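Cephalosporin acylase (Bacillus halodurans, PDB 2NLZ) probably works as an acylase or gamma-glutamyl-transferring enzyme of the N-terminal nucleophile hydrolase class, cleaving amide-linked acyl groups such as those of cephalosporin-type compounds. Local coordinates at residues D[83-89]-D[247-252]; D[72-76]-D[265-270]; D[477-483]-D[498-504]. The protein carries 1 engineered substitution. All blocks are in the same frame, centred on the assembly; numbering follows the deposited sequence.

In the fold
Starting from the N terminus, strands 71-78 and 81-87 follow one another and pair side by side, and each supplies the first segment of one contact. Interaction 2 takes 72-76 and finds its partner at 265-270, closing a loop of nearly 190 residues; interaction 1 joins 83-89 to 247-252 and so closes a shorter, largely helical loop lying within that one. Their centres are about 8 Å apart, and they touch: L85 N lies 2.8 Å from A74 O, a probable hydrogen bond. Interaction 3 comes later and in series, a short local closure of 477-483 on 498-504. Its centre is about 36 Å from that of interaction 1, in a small separate sheet across the molecule.

Interaction 1 (D[83-89]-D[247-252])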
ATOM      1  N   HIS D  83      19.025  30.531  23.469  1.00 31.04           N
ATOM      2  CA  HIS D  83      18.302  31.772  23.767  1.00 36.08           C
ATOM      3  C   HIS D  83      16.865  31.753  23.238  1.00 36.35           C
ATOM      4  O   HIS D  83      16.599  31.190  22.179  1.00 39.78           O
ATOM      5  CB  HIS D  83      19.045  32.974  23.174  1.00 38.78           C
ATOM      6  CG  HIS D  83      20.481  33.061  23.580  1.00 47.56           C
ATOM      7  ND1 HIS D  83      20.881  33.612  24.778  1.00 46.05           N
ATOM      8  CD2 HIS D  83      21.611  32.675  22.944  1.00 35.84           C
ATOM      9  CE1 HIS D  83      22.198  33.556  24.864  1.00 45.23           C
ATOM     10  NE2 HIS D  83      22.665  32.996  23.764  1.00 41.26           N
ATOM     11  N   GLY D  84      15.943  32.384  23.961  1.00 28.96           N
ATOM     12  CA  GLY D  84      14.550  32.421  23.517  1.00 29.12           C
ATOM     13  C   GLY D  84      14.031  33.823  23.259  1.00 34.63           C
ATOM     14  O   GLY D  84      14.104  34.684  24.136  1.00 37.36           O
ATOM     15  N   LEU D  85      13.504  34.062  22.060  1.00 25.15           N
ATOM     16  CA  LEU D  85      12.989  35.391  21.721  1.00 25.32           C
ATOM     17  C   LEU D  85      11.473  35.400  21.627  1.00 25.55           C
ATOM     18  O   LEU D  85      10.885  34.674  20.825  1.00 27.40           O
ATOM     19  CB  LEU D  85      13.604  35.915  20.414  1.00 27.39           C
ATOM     20  CG  LEU D  85      13.305  37.383  20.066  1.00 28.62           C
ATOM     21  CD1 LEU D  85      13.745  38.308  21.194  1.00 40.60           C
ATOM     22  CD2 LEU D  85      13.954  37.806  18.754  1.00 25.59           C
ATOM     23  N   ASN D  86      10.852  36.226  22.457  1.00 27.06           N
ATOM     24  CA  ASN D  86       9.405  36.366  22.455  1.00 28.44           C
ATOM     25  C   ASN D  86       9.015  37.586  21.657  1.00 27.23           C
ATOM     26  O   ASN D  86       8.892  38.681  22.201  1.00 29.13           O
ATOM     27  CB  ASN D  86       8.843  36.465  23.880  1.00 30.03           C
ATOM     28  CG  ASN D  86       7.333  36.292  23.932  1.00 32.01           C
ATOM     29  OD1 ASN D  86       6.618  36.743  23.041  1.00 19.00           O
ATOM     30  ND2 ASN D  86       6.839  35.623  24.982  1.00 26.84           N
ATOM     31  N   GLY D  87       8.807  37.397  20.365  1.00 19.48           N
ATOM     32  CA  GLY D  87       8.387  38.495  19.531  1.00 24.89           C
ATOM     33  C   GLY D  87       6.885  38.613  19.426  1.00 28.48           C
ATOM     34  O   GLY D  87       6.377  38.996  18.383  1.00 29.31           O
ATOM     35  N   SER D  88       6.173  38.275  20.499  1.00 37.34           N
ATOM     36  CA  SER D  88       4.718  38.373  20.519  1.00 38.47           C
ATOM     37  C   SER D  88       4.299  39.725  21.049  1.00 41.12           C
ATOM     38  O   SER D  88       4.691  40.117  22.146  1.00 46.63           O
ATOM     39  CB  SER D  88       4.121  37.279  21.393  1.00 34.30           C
ATOM     40  OG  SER D  88       2.742  37.485  21.609  1.00 56.72           O
ATOM     41  N   GLY D  89       3.496  40.434  20.270  1.00 40.82           N
ATOM     42  CA  GLY D  89       3.024  41.744  20.677  1.00 38.55           C
ATOM     43  C   GLY D  89       1.803  41.689  21.568  1.00 40.22           C
ATOM     44  O   GLY D  89       1.039  40.723  21.535  1.00 38.02           O
ATOM     45  N   TYR D 247       6.402  48.731  22.125  1.00 47.69           N
ATOM     46  CA  TYR D 247       6.670  47.321  21.936  1.00 47.53           C
ATOM     47  C   TYR D 247       8.175  47.074  21.879  1.00 47.53           C
ATOM     48  O   TYR D 247       8.899  47.735  21.135  1.00 50.72           O
ATOM     49  CB  TYR D 247       6.009  46.764  20.669  1.00 47.71           C
ATOM     50  CG  TYR D 247       6.578  45.409  20.266  1.00 49.92           C
ATOM     51  CD1 TYR D 247       6.279  44.255  20.990  1.00 41.50           C
ATOM     52  CD2 TYR D 247       7.449  45.293  19.192  1.00 37.95           C
ATOM     53  CE1 TYR D 247       6.822  43.027  20.631  1.00 35.38           C
ATOM     54  CE2 TYR D 247       7.988  44.074  18.828  1.00 35.45           C
ATOM     55  CZ  TYR D 247       7.675  42.952  19.548  1.00 42.87           C
ATOM     56  OH  TYR D 247       8.222  41.751  19.174  1.00 42.37           O
ATOM     57  N   ARG D 248       8.714  46.195  22.689  1.00 47.04           N
ATOM     58  CA  ARG D 248       9.938  45.542  22.293  1.00 52.09           C
ATOM     59  C   ARG D 248       9.888  44.047  22.392  1.00 48.43           C
ATOM     60  O   ARG D 248       9.195  43.479  23.209  1.00 48.17           O
ATOM     61  CB  ARG D 248      11.187  46.099  22.985  1.00 63.75           C
ATOM     62  CG  ARG D 248      10.986  47.244  23.942  1.00 88.63           C
ATOM     63  CD  ARG D 248      11.728  48.548  23.607  1.00113.71           C
ATOM     64  NE  ARG D 248      12.491  48.501  22.374  1.00133.15           N
ATOM     65  CZ  ARG D 248      12.991  49.559  21.743  1.00135.38           C
ATOM     66  NH1 ARG D 248      12.817  50.781  22.219  1.00136.17           N
ATOM     67  NH2 ARG D 248      13.676  49.395  20.626  1.00133.48           N
ATOM     68  N   PRO D 249      10.613  43.401  21.516  1.00 41.49           N
ATOM     69  CA  PRO D 249      10.787  41.959  21.623  1.00 40.78           C
ATOM     70  C   PRO D 249      11.472  41.644  22.946  1.00 40.26           C
ATOM     71  O   PRO D 249      12.350  42.393  23.382  1.00 40.04           O
ATOM     72  CB  PRO D 249      11.685  41.602  20.428  1.00 35.81           C
ATOM     73  CG  PRO D 249      12.156  42.868  19.867  1.00 39.08           C
ATOM     74  CD  PRO D 249      11.269  43.969  20.327  1.00 35.85           C
ATOM     75  N   GLU D 250      11.039  40.572  23.598  1.00 39.69           N
ATOM     76  CA  GLU D 250      11.536  40.231  24.923  1.00 43.07           C
ATOM     77  C   GLU D 250      12.361  38.958  24.857  1.00 42.33           C
ATOM     78  O   GLU D 250      11.870  37.913  24.423  1.00 43.83           O
ATOM     79  CB  GLU D 250      10.365  40.086  25.911  1.00 42.63           C
ATOM     80  CG  GLU D 250      10.722  39.495  27.280  1.00 47.10           C
ATOM     81  CD  GLU D 250       9.545  39.501  28.248  1.00 50.51           C
ATOM     82  OE1 GLU D 250       8.806  40.505  28.272  1.00 62.18           O
ATOM     83  OE2 GLU D 250       9.360  38.511  28.988  1.00 52.74           O
ATOM     84  N   TRP D 251      13.623  39.049  25.262  1.00 43.04           N
ATOM     85  CA  TRP D 251      14.412  37.844  25.462  1.00 43.08           C
ATOM     86  C   TRP D 251      13.898  37.164  26.712  1.00 42.95           C
ATOM     87  O   TRP D 251      13.856  37.757  27.790  1.00 45.65           O
ATOM     88  CB  TRP D 251      15.898  38.150  25.580  1.00 41.65           C
ATOM     89  CG  TRP D 251      16.467  38.621  24.308  1.00 37.68           C
ATOM     90  CD1 TRP D 251      16.725  39.914  23.952  1.00 38.48           C
ATOM     91  CD2 TRP D 251      16.837  37.814  23.193  1.00 38.67           C
ATOM     92  NE1 TRP D 251      17.245  39.959  22.683  1.00 40.27           N
ATOM     93  CE2 TRP D 251      17.327  38.682  22.193  1.00 37.45           C
ATOM     94  CE3 TRP D 251      16.812  36.442  22.942  1.00 38.90           C
ATOM     95  CZ2 TRP D 251      17.788  38.220  20.960  1.00 38.52           C
ATOM     96  CZ3 TRP D 251      17.270  35.982  21.717  1.00 42.57           C
ATOM     97  CH2 TRP D 251      17.751  36.874  20.740  1.00 40.51           C
ATOM     98  N   VAL D 252      13.476  35.921  26.543  1.00 42.89           N
ATOM     99  CA  VAL D 252      12.819  35.196  27.600  1.00 41.05           C
ATOM    100  C   VAL D 252      13.582  33.881  27.780  1.00 39.02           C
ATOM    101  O   VAL D 252      14.310  33.453  26.879  1.00 41.08           O
ATOM    102  CB  VAL D 252      11.297  35.056  27.276  1.00 40.06           C
ATOM    103  CG1 VAL D 252      11.047  33.997  26.222  1.00 45.44           C
ATOM    104  CG2 VAL D 252      10.465  34.832  28.540  1.00 60.10           C
TER
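Y247 meets G87 where strand 83-87 runs out, OH to CA at 3.3 Å, and the chain then turns into an antiparallel strand pairing in the central beta core of this Ntn-hydrolase-type fold. With CG opposite the backbone N (chi1 165°), the Y247 phenol reaches across to the 87-89 loop, where S88 O lies at the ring edge. P249 puts its CB 4.0 Å from L85 CD1. At E250 the backbones join properly: N86 N donates to E250 O (2.8 Å), and E250 N returns a straight bond to N86 O (3.2 Å), coming from above that carbonyl plane. Just past this pair, N86 OD1 accepts S88 N in its carbonyl plane, an Asx turn at the end of the strand. W251 follows, facing the same way as its non-hydrogen-bonded partner L85, on the side covered by helix 122-133. The L85 methyl CD1 sits over the centre of the indole six-membered ring, a CH-pi contact of 3.8 Å to the centroid, while NE1 is held by E128 OE1. V252 N then reaches G84 O at 2.8 Å, and on the face away from the indole V252 CG1 lies 4.1 Å from N86 CB.

Interaction 2 (D[72-76]-D[265-270])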
ATOM      1  N   ALA D  72       6.314  36.922  15.909  1.00 25.75           N
ATOM      2  CA  ALA D  72       7.292  35.851  15.702  1.00 20.94           C
ATOM      3  C   ALA D  72       7.822  35.254  17.003  1.00 24.35           C
ATOM      4  O   ALA D  72       7.648  35.828  18.068  1.00 35.22           O
ATOM      5  CB  ALA D  72       8.448  36.367  14.862  1.00 15.23           C
ATOM      6  N   PHE D  73       8.471  34.098  16.904  1.00 21.43           N
ATOM      7  CA  PHE D  73       9.139  33.460  18.046  1.00 20.77           C
ATOM      8  C   PHE D  73      10.414  32.768  17.570  1.00 22.99           C
ATOM      9  O   PHE D  73      10.485  32.295  16.422  1.00 24.96           O
ATOM     10  CB  PHE D  73       8.235  32.416  18.704  1.00 13.91           C
ATOM     11  CG  PHE D  73       7.194  32.987  19.632  1.00 19.82           C
ATOM     12  CD1 PHE D  73       7.430  33.071  20.989  1.00 22.29           C
ATOM     13  CD2 PHE D  73       5.948  33.393  19.149  1.00 25.98           C
ATOM     14  CE1 PHE D  73       6.457  33.566  21.846  1.00 21.90           C
ATOM     15  CE2 PHE D  73       4.967  33.901  19.999  1.00 10.76           C
ATOM     16  CZ  PHE D  73       5.223  33.984  21.349  1.00 25.85           C
ATOM     17  N   ALA D  74      11.415  32.687  18.448  1.00 20.27           N
ATOM     18  CA  ALA D  74      12.676  32.025  18.084  1.00 18.35           C
ATOM     19  C   ALA D  74      13.390  31.356  19.241  1.00 21.26           C
ATOM     20  O   ALA D  74      13.411  31.876  20.359  1.00 27.33           O
ATOM     21  CB  ALA D  74      13.621  32.988  17.376  1.00 18.50           C
ATOM     22  N   LEU D  75      13.943  30.180  18.958  1.00 18.75           N
ATOM     23  CA  LEU D  75      14.935  29.566  19.816  1.00 18.93           C
ATOM     24  C   LEU D  75      16.229  29.550  19.026  1.00 30.46           C
ATOM     25  O   LEU D  75      16.329  28.883  17.995  1.00 30.52           O
ATOM     26  CB  LEU D  75      14.532  28.154  20.247  1.00 14.06           C
ATOM     27  CG  LEU D  75      13.627  28.037  21.483  1.00 26.29           C
ATOM     28  CD1 LEU D  75      13.267  26.598  21.795  1.00 28.95           C
ATOM     29  CD2 LEU D  75      14.299  28.678  22.681  1.00 33.00           C
ATOM     30  N   VAL D  76      17.210  30.316  19.490  1.00 29.52           N
ATOM     31  CA  VAL D  76      18.481  30.420  18.775  1.00 30.40           C
ATOM     32  C   VAL D  76      19.640  29.900  19.625  1.00 24.17           C
ATOM     33  O   VAL D  76      19.809  30.292  20.781  1.00 26.28           O
ATOM     34  CB  VAL D  76      18.724  31.867  18.218  1.00 28.84           C
ATOM     35  CG1 VAL D  76      18.239  32.908  19.196  1.00 37.82           C
ATOM     36  CG2 VAL D  76      20.180  32.095  17.900  1.00 21.04           C
ATOM     37  N   TRP D 265      13.176  21.558  24.307  1.00 25.62           N
ATOM     38  CA  TRP D 265      13.025  22.969  24.644  1.00 27.24           C
ATOM     39  C   TRP D 265      11.849  23.638  23.938  1.00 28.68           C
ATOM     40  O   TRP D 265      11.578  23.373  22.762  1.00 36.71           O
ATOM     41  CB  TRP D 265      14.305  23.727  24.322  1.00 26.10           C
ATOM     42  CG  TRP D 265      15.469  23.248  25.092  1.00 30.76           C
ATOM     43  CD1 TRP D 265      16.336  22.266  24.730  1.00 30.98           C
ATOM     44  CD2 TRP D 265      15.918  23.735  26.365  1.00 41.85           C
ATOM     45  NE1 TRP D 265      17.303  22.106  25.698  1.00 31.51           N
ATOM     46  CE2 TRP D 265      17.068  22.993  26.714  1.00 40.53           C
ATOM     47  CE3 TRP D 265      15.460  24.727  27.243  1.00 40.31           C
ATOM     48  CZ2 TRP D 265      17.772  23.207  27.909  1.00 34.14           C
ATOM     49  CZ3 TRP D 265      16.156  24.935  28.433  1.00 40.25           C
ATOM     50  CH2 TRP D 265      17.301  24.174  28.752  1.00 35.07           C
ATOM     51  N   GLU D 266      11.152  24.496  24.678  1.00 24.91           N
ATOM     52  CA  GLU D 266      10.118  25.338  24.121  1.00 26.93           C
ATOM     53  C   GLU D 266      10.276  26.756  24.694  1.00 31.15           C
ATOM     54  O   GLU D 266      10.922  26.950  25.732  1.00 37.50           O
ATOM     55  CB  GLU D 266       8.732  24.795  24.496  1.00 27.91           C
ATOM     56  CG  GLU D 266       8.408  23.381  24.019  1.00 29.21           C
ATOM     57  CD  GLU D 266       8.018  23.291  22.548  1.00 34.83           C
ATOM     58  OE1 GLU D 266       7.661  24.329  21.939  1.00 31.85           O
ATOM     59  OE2 GLU D 266       8.059  22.162  22.007  1.00 23.52           O
ATOM     60  N   ILE D 267       9.696  27.741  24.012  1.00 25.07           N
ATOM     61  CA  ILE D 267       9.479  29.066  24.580  1.00 25.30           C
ATOM     62  C   ILE D 267       8.486  28.934  25.742  1.00 36.10           C
ATOM     63  O   ILE D 267       7.489  28.214  25.618  1.00 33.82           O
ATOM     64  CB  ILE D 267       8.889  30.022  23.514  1.00 22.89           C
ATOM     65  CG1 ILE D 267       9.880  30.233  22.356  1.00 27.78           C
ATOM     66  CG2 ILE D 267       8.425  31.350  24.138  1.00 22.29           C
ATOM     67  CD1 ILE D 267      11.262  30.749  22.758  1.00 22.14           C
ATOM     68  N   PRO D 268       8.763  29.606  26.881  1.00 40.06           N
ATOM     69  CA  PRO D 268       7.856  29.664  28.034  1.00 37.03           C
ATOM     70  C   PRO D 268       6.545  30.392  27.735  1.00 35.08           C
ATOM     71  O   PRO D 268       6.468  31.109  26.744  1.00 33.40           O
ATOM     72  CB  PRO D 268       8.666  30.457  29.068  1.00 36.54           C
ATOM     73  CG  PRO D 268       9.586  31.256  28.269  1.00 41.61           C
ATOM     74  CD  PRO D 268       9.997  30.360  27.145  1.00 39.71           C
ATOM     75  N   PRO D 269       5.516  30.187  28.582  1.00 30.91           N
ATOM     76  CA  PRO D 269       4.201  30.813  28.527  1.00 32.72           C
ATOM     77  C   PRO D 269       4.100  32.244  28.015  1.00 34.62           C
ATOM     78  O   PRO D 269       5.071  33.009  28.037  1.00 26.63           O
ATOM     79  CB  PRO D 269       3.731  30.708  29.963  1.00 33.65           C
ATOM     80  CG  PRO D 269       4.193  29.364  30.339  1.00 32.73           C
ATOM     81  CD  PRO D 269       5.560  29.217  29.694  1.00 32.17           C
ATOM     82  N   ASN D 270       2.863  32.584  27.664  1.00 40.98           N
ATOM     83  CA  ASN D 270       2.523  33.359  26.485  1.00 33.27           C
ATOM     84  C   ASN D 270       2.392  32.285  25.377  1.00 34.84           C
ATOM     85  O   ASN D 270       1.291  31.994  24.930  1.00 34.14           O
ATOM     86  CB  ASN D 270       3.570  34.441  26.175  1.00 27.99           C
ATOM     87  CG  ASN D 270       3.101  35.457  25.122  1.00 40.58           C
ATOM     88  OD1 ASN D 270       3.900  36.259  24.643  1.00 50.82           O
ATOM     89  ND2 ASN D 270       1.816  35.427  24.763  1.00 22.87           N
TER
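I267 fills the angle between F73 and L75, and most of this contact is built from those three side chains. No hydrogen bond crosses it: the segments meet through side chains, and the nearest CA atoms, those of L75 and I267, are 7.3 Å apart. The two branches of I267 divide the work. CG2, opposite the backbone N, leans obliquely on the F73 ring and lies 3.7 Å from both CD1 and CE1. CG1, opposite the carbonyl carbon (chi1 -64°), carries CD1 to the backbone of the strand, 3.4 Å from A74 O, where it also meets L75 CD2 at 3.7 Å. L75 and I267 run alongside one another, heading opposite ways; the second methyl of L75, CD1, continues to W265.

Both ends are looser. At W265 the L75 methyl CD1 meets the backbone carbonyl, 3.8 Å from W265 O, and lies 4.0 Å from W265 CB. Of that side chain CB makes the contact; the indole turns off from strand 72-76 and packs against P254 and S256, partly exposed. Past I267, the P268-P269 arc swings clear of the strand before N270 returns, OD1 at the edge of the F73 ring, 4.2 Å from CZ. That oxygen has a stronger partner in N86 ND2, which ties the arc to the next strand. E266 points the opposite way, with OE2 bonded to H448 ND1. The contact thus lies on one face of the core strands: 72-76 runs between strands 81-87 and 370-376, while 265-270 leaves the end of strand 262-266, itself next to strand 250-259, and crosses the face of 72-76 that carries F73 and L75.

Interaction 3 (D[477-483]-D[498-504]); sequences KQVQVEP and HKIQVVL
K477 O receives K499 N at 2.9 Å and opens a run of five backbone hydrogen bonds between two parallel strands whose axes are 26° apart. V479 N gives to K499 O and V479 O takes Q501 N; V481 repeats this, its N bonding Q501 O at 2.8 Å and its O accepting V503 N at 2.9 Å. So V479 and V481 use both their N-H and C=O groups across the pair. The carbonyls are approached differently: K499 N and V479 N come from above their planes, V503 N nearly along the C=O axis. A water adds to the first carbonyl, donating to K477 O and also bonding H498 ND1 at 2.6 Å; the other ring nitrogen, NE2, is hydrogen-bonded to H298 ND1.

Apolar contacts occupy the face of V479, V481, I500 and V502. V479 and I500 point the same way, CB to CD1 at 3.8 Å. V481 CG2, lying between its own N and carbonyl carbon (CG1 at chi1 -58°), touches both I500 CG2 and V502 CG2 at 3.9 Å. Helix 487-495 lies over I500, and L504 of the second subunit packs on I500 and V502.

Polar chains line the reverse face. Q480 and Q501 lie side by side with amide planes 64° apart, and the Q480 chain, extended beyond CG, runs beside V503, its CD 3.7 Å from V503 CG2. Q478, bent at chi2, crosses K499 at about a right angle.

Strand 478-481, helix 487-495 and strand 499-502 make a beta-alpha-beta crossover, with 499-502 at the edge of a small three-stranded mixed sheet begun by 471-473.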
ATOM      1  N   LYS D 477     -13.308  13.118  22.659  1.00 41.43           N
ATOM      2  CA  LYS D 477     -12.763  11.833  22.288  1.00 39.55           C
ATOM      3  C   LYS D 477     -12.389  11.849  20.800  1.00 34.57           C
ATOM      4  O   LYS D 477     -11.883  10.863  20.259  1.00 36.00           O
ATOM      5  CB  LYS D 477     -13.761  10.722  22.621  1.00 41.54           C
ATOM      6  CG  LYS D 477     -14.156  10.647  24.097  1.00 37.08           C
ATOM      7  CD  LYS D 477     -14.892   9.347  24.403  1.00 54.18           C
ATOM      8  CE  LYS D 477     -15.246   9.226  25.878  1.00 55.73           C
ATOM      9  NZ  LYS D 477     -15.674   7.842  26.201  1.00 47.46           N
ATOM     10  N   GLN D 478     -12.618  12.997  20.163  1.00 35.13           N
ATOM     11  CA  GLN D 478     -12.380  13.196  18.729  1.00 34.84           C
ATOM     12  C   GLN D 478     -10.902  13.301  18.354  1.00 32.85           C
ATOM     13  O   GLN D 478     -10.197  14.199  18.812  1.00 35.77           O
ATOM     14  CB  GLN D 478     -13.109  14.456  18.263  1.00 40.70           C
ATOM     15  CG  GLN D 478     -14.576  14.256  17.930  1.00 58.37           C
ATOM     16  CD  GLN D 478     -14.791  13.719  16.522  1.00 78.36           C
ATOM     17  OE1 GLN D 478     -15.682  12.901  16.293  1.00 76.24           O
ATOM     18  NE2 GLN D 478     -13.971  14.178  15.572  1.00 84.68           N
ATOM     19  N   VAL D 479     -10.437  12.383  17.509  1.00 27.52           N
ATOM     20  CA  VAL D 479      -9.061  12.401  17.008  1.00 22.23           C
ATOM     21  C   VAL D 479      -9.079  12.202  15.503  1.00 27.86           C
ATOM     22  O   VAL D 479      -9.569  11.179  15.018  1.00 35.38           O
ATOM     23  CB  VAL D 479      -8.201  11.272  17.614  1.00 21.90           C
ATOM     24  CG1 VAL D 479      -6.824  11.295  17.024  1.00 18.09           C
ATOM     25  CG2 VAL D 479      -8.120  11.391  19.107  1.00 15.99           C
ATOM     26  N   GLN D 480      -8.552  13.177  14.770  1.00 26.94           N
ATOM     27  CA  GLN D 480      -8.373  13.067  13.325  1.00 20.90           C
ATOM     28  C   GLN D 480      -7.072  12.348  12.992  1.00 25.39           C
ATOM     29  O   GLN D 480      -6.047  12.610  13.632  1.00 23.79           O
ATOM     30  CB  GLN D 480      -8.333  14.452  12.706  1.00 16.14           C
ATOM     31  CG  GLN D 480      -9.534  15.304  13.072  1.00 29.85           C
ATOM     32  CD  GLN D 480      -9.578  16.623  12.329  1.00 27.47           C
ATOM     33  OE1 GLN D 480     -10.646  17.094  11.951  1.00 48.05           O
ATOM     34  NE2 GLN D 480      -8.420  17.228  12.124  1.00 29.82           N
ATOM     35  N   VAL D 481      -7.110  11.437  12.009  1.00 18.81           N
ATOM     36  CA  VAL D 481      -5.880  10.796  11.495  1.00 16.76           C
ATOM     37  C   VAL D 481      -5.726  10.936   9.977  1.00 22.48           C
ATOM     38  O   VAL D 481      -6.687  11.249   9.268  1.00 25.50           O
ATOM     39  CB  VAL D 481      -5.753   9.299  11.901  1.00 16.47           C
ATOM     40  CG1 VAL D 481      -5.786   9.142  13.424  1.00 12.07           C
ATOM     41  CG2 VAL D 481      -6.836   8.426  11.217  1.00 25.41           C
ATOM     42  N   GLU D 482      -4.509  10.701   9.491  1.00 24.88           N
ATOM     43  CA  GLU D 482      -4.193  10.818   8.066  1.00 22.30           C
ATOM     44  C   GLU D 482      -4.603   9.590   7.266  1.00 25.55           C
ATOM     45  O   GLU D 482      -4.661   8.488   7.811  1.00 28.08           O
ATOM     46  CB  GLU D 482      -2.695  11.059   7.888  1.00 28.75           C
ATOM     47  CG  GLU D 482      -2.283  12.499   8.113  1.00 25.95           C
ATOM     48  CD  GLU D 482      -0.862  12.788   7.680  1.00 38.54           C
ATOM     49  OE1 GLU D 482      -0.687  13.380   6.585  1.00 36.84           O
ATOM     50  OE2 GLU D 482       0.068  12.420   8.434  1.00 21.99           O
ATOM     51  N   PRO D 483      -4.873   9.768   5.959  1.00 29.50           N
ATOM     52  CA  PRO D 483      -5.215   8.647   5.074  1.00 30.19           C
ATOM     53  C   PRO D 483      -4.205   7.505   5.154  1.00 27.93           C
ATOM     54  O   PRO D 483      -4.543   6.349   4.881  1.00 26.43           O
ATOM     55  CB  PRO D 483      -5.148   9.276   3.684  1.00 22.97           C
ATOM     56  CG  PRO D 483      -5.449  10.692   3.900  1.00 23.44           C
ATOM     57  CD  PRO D 483      -4.879  11.051   5.231  1.00 29.73           C
ATOM     58  N   HIS D 498     -11.975   5.792  21.245  1.00 25.80           N
ATOM     59  CA  HIS D 498     -11.629   6.995  20.490  1.00 29.52           C
ATOM     60  C   HIS D 498     -12.563   7.212  19.312  1.00 31.35           C
ATOM     61  O   HIS D 498     -12.824   6.285  18.539  1.00 40.03           O
ATOM     62  CB  HIS D 498     -10.193   6.914  19.969  1.00 29.16           C
ATOM     63  CG  HIS D 498      -9.152   6.928  21.044  1.00 30.18           C
ATOM     64  ND1 HIS D 498      -8.695   8.092  21.623  1.00 27.91           N
ATOM     65  CD2 HIS D 498      -8.465   5.923  21.631  1.00 19.08           C
ATOM     66  CE1 HIS D 498      -7.773   7.802  22.523  1.00 37.93           C
ATOM     67  NE2 HIS D 498      -7.616   6.492  22.549  1.00 26.74           N
ATOM     68  N   LYS D 499     -13.066   8.438  19.175  1.00 27.90           N
ATOM     69  CA  LYS D 499     -13.854   8.812  18.002  1.00 31.47           C
ATOM     70  C   LYS D 499     -12.904   9.213  16.884  1.00 29.66           C
ATOM     71  O   LYS D 499     -12.643  10.391  16.671  1.00 35.04           O
ATOM     72  CB  LYS D 499     -14.825   9.958  18.320  1.00 39.73           C
ATOM     73  CG  LYS D 499     -15.909   9.658  19.370  1.00 45.62           C
ATOM     74  CD  LYS D 499     -17.088   8.866  18.795  1.00 74.75           C
ATOM     75  CE  LYS D 499     -18.037   8.371  19.892  1.00 74.65           C
ATOM     76  NZ  LYS D 499     -17.495   7.211  20.666  1.00 67.95           N
ATOM     77  N   ILE D 500     -12.376   8.211  16.185  1.00 29.40           N
ATOM     78  CA  ILE D 500     -11.379   8.414  15.131  1.00 25.25           C
ATOM     79  C   ILE D 500     -12.046   8.776  13.809  1.00 29.13           C
ATOM     80  O   ILE D 500     -13.022   8.145  13.399  1.00 32.32           O
ATOM     81  CB  ILE D 500     -10.492   7.155  14.929  1.00 17.31           C
ATOM     82  CG1 ILE D 500      -9.743   6.797  16.213  1.00 18.41           C
ATOM     83  CG2 ILE D 500      -9.510   7.346  13.771  1.00 15.18           C
ATOM     84  CD1 ILE D 500      -8.549   7.677  16.501  1.00 27.76           C
ATOM     85  N   GLN D 501     -11.512   9.812  13.169  1.00 30.93           N
ATOM     86  CA  GLN D 501     -11.916  10.210  11.830  1.00 37.72           C
ATOM     87  C   GLN D 501     -10.718  10.378  10.885  1.00 36.15           C
ATOM     88  O   GLN D 501      -9.797  11.168  11.147  1.00 28.36           O
ATOM     89  CB  GLN D 501     -12.699  11.513  11.880  1.00 40.58           C
ATOM     90  CG  GLN D 501     -13.245  11.922  10.519  1.00 59.75           C
ATOM     91  CD  GLN D 501     -13.705  13.368  10.469  1.00 73.31           C
ATOM     92  OE1 GLN D 501     -14.444  13.756   9.564  1.00 85.29           O
ATOM     93  NE2 GLN D 501     -13.268  14.174  11.438  1.00 73.18           N
ATOM     94  N   VAL D 502     -10.741   9.633   9.781  1.00 32.01           N
ATOM     95  CA  VAL D 502      -9.756   9.799   8.721  1.00 26.38           C
ATOM     96  C   VAL D 502     -10.074  11.093   7.981  1.00 27.87           C
ATOM     97  O   VAL D 502     -11.193  11.284   7.506  1.00 29.61           O
ATOM     98  CB  VAL D 502      -9.760   8.605   7.740  1.00 26.11           C
ATOM     99  CG1 VAL D 502      -8.762   8.830   6.626  1.00 21.39           C
ATOM    100  CG2 VAL D 502      -9.432   7.321   8.470  1.00 19.77           C
ATOM    101  N   VAL D 503      -9.092  11.994   7.916  1.00 31.47           N
ATOM    102  CA  VAL D 503      -9.273  13.296   7.258  1.00 28.26           C
ATOM    103  C   VAL D 503      -8.473  13.398   5.974  1.00 33.19           C
ATOM    104  O   VAL D 503      -7.240  13.312   5.973  1.00 34.06           O
ATOM    105  CB  VAL D 503      -8.919  14.474   8.173  1.00 24.70           C
ATOM    106  CG1 VAL D 503      -9.038  15.762   7.420  1.00 16.58           C
ATOM    107  CG2 VAL D 503      -9.843  14.508   9.349  1.00 24.00           C
ATOM    108  N   LEU D 504      -9.200  13.606   4.884  1.00 41.80           N
ATOM    109  CA  LEU D 504      -8.650  13.563   3.542  1.00 46.97           C
ATOM    110  C   LEU D 504      -7.941  14.856   3.187  1.00 54.72           C
ATOM    111  O   LEU D 504      -7.102  14.881   2.285  1.00 49.66           O
ATOM    112  CB  LEU D 504      -9.782  13.309   2.558  1.00 45.01           C
ATOM    113  CG  LEU D 504      -9.535  12.425   1.351  1.00 48.27           C
ATOM    114  CD1 LEU D 504      -8.694  11.208   1.695  1.00 44.24           C
ATOM    115  CD2 LEU D 504     -10.882  12.002   0.870  1.00 56.49           C
TER
HETATM  116  O   HOH W   1      -9.659  10.411  22.202  1.00 26.60           O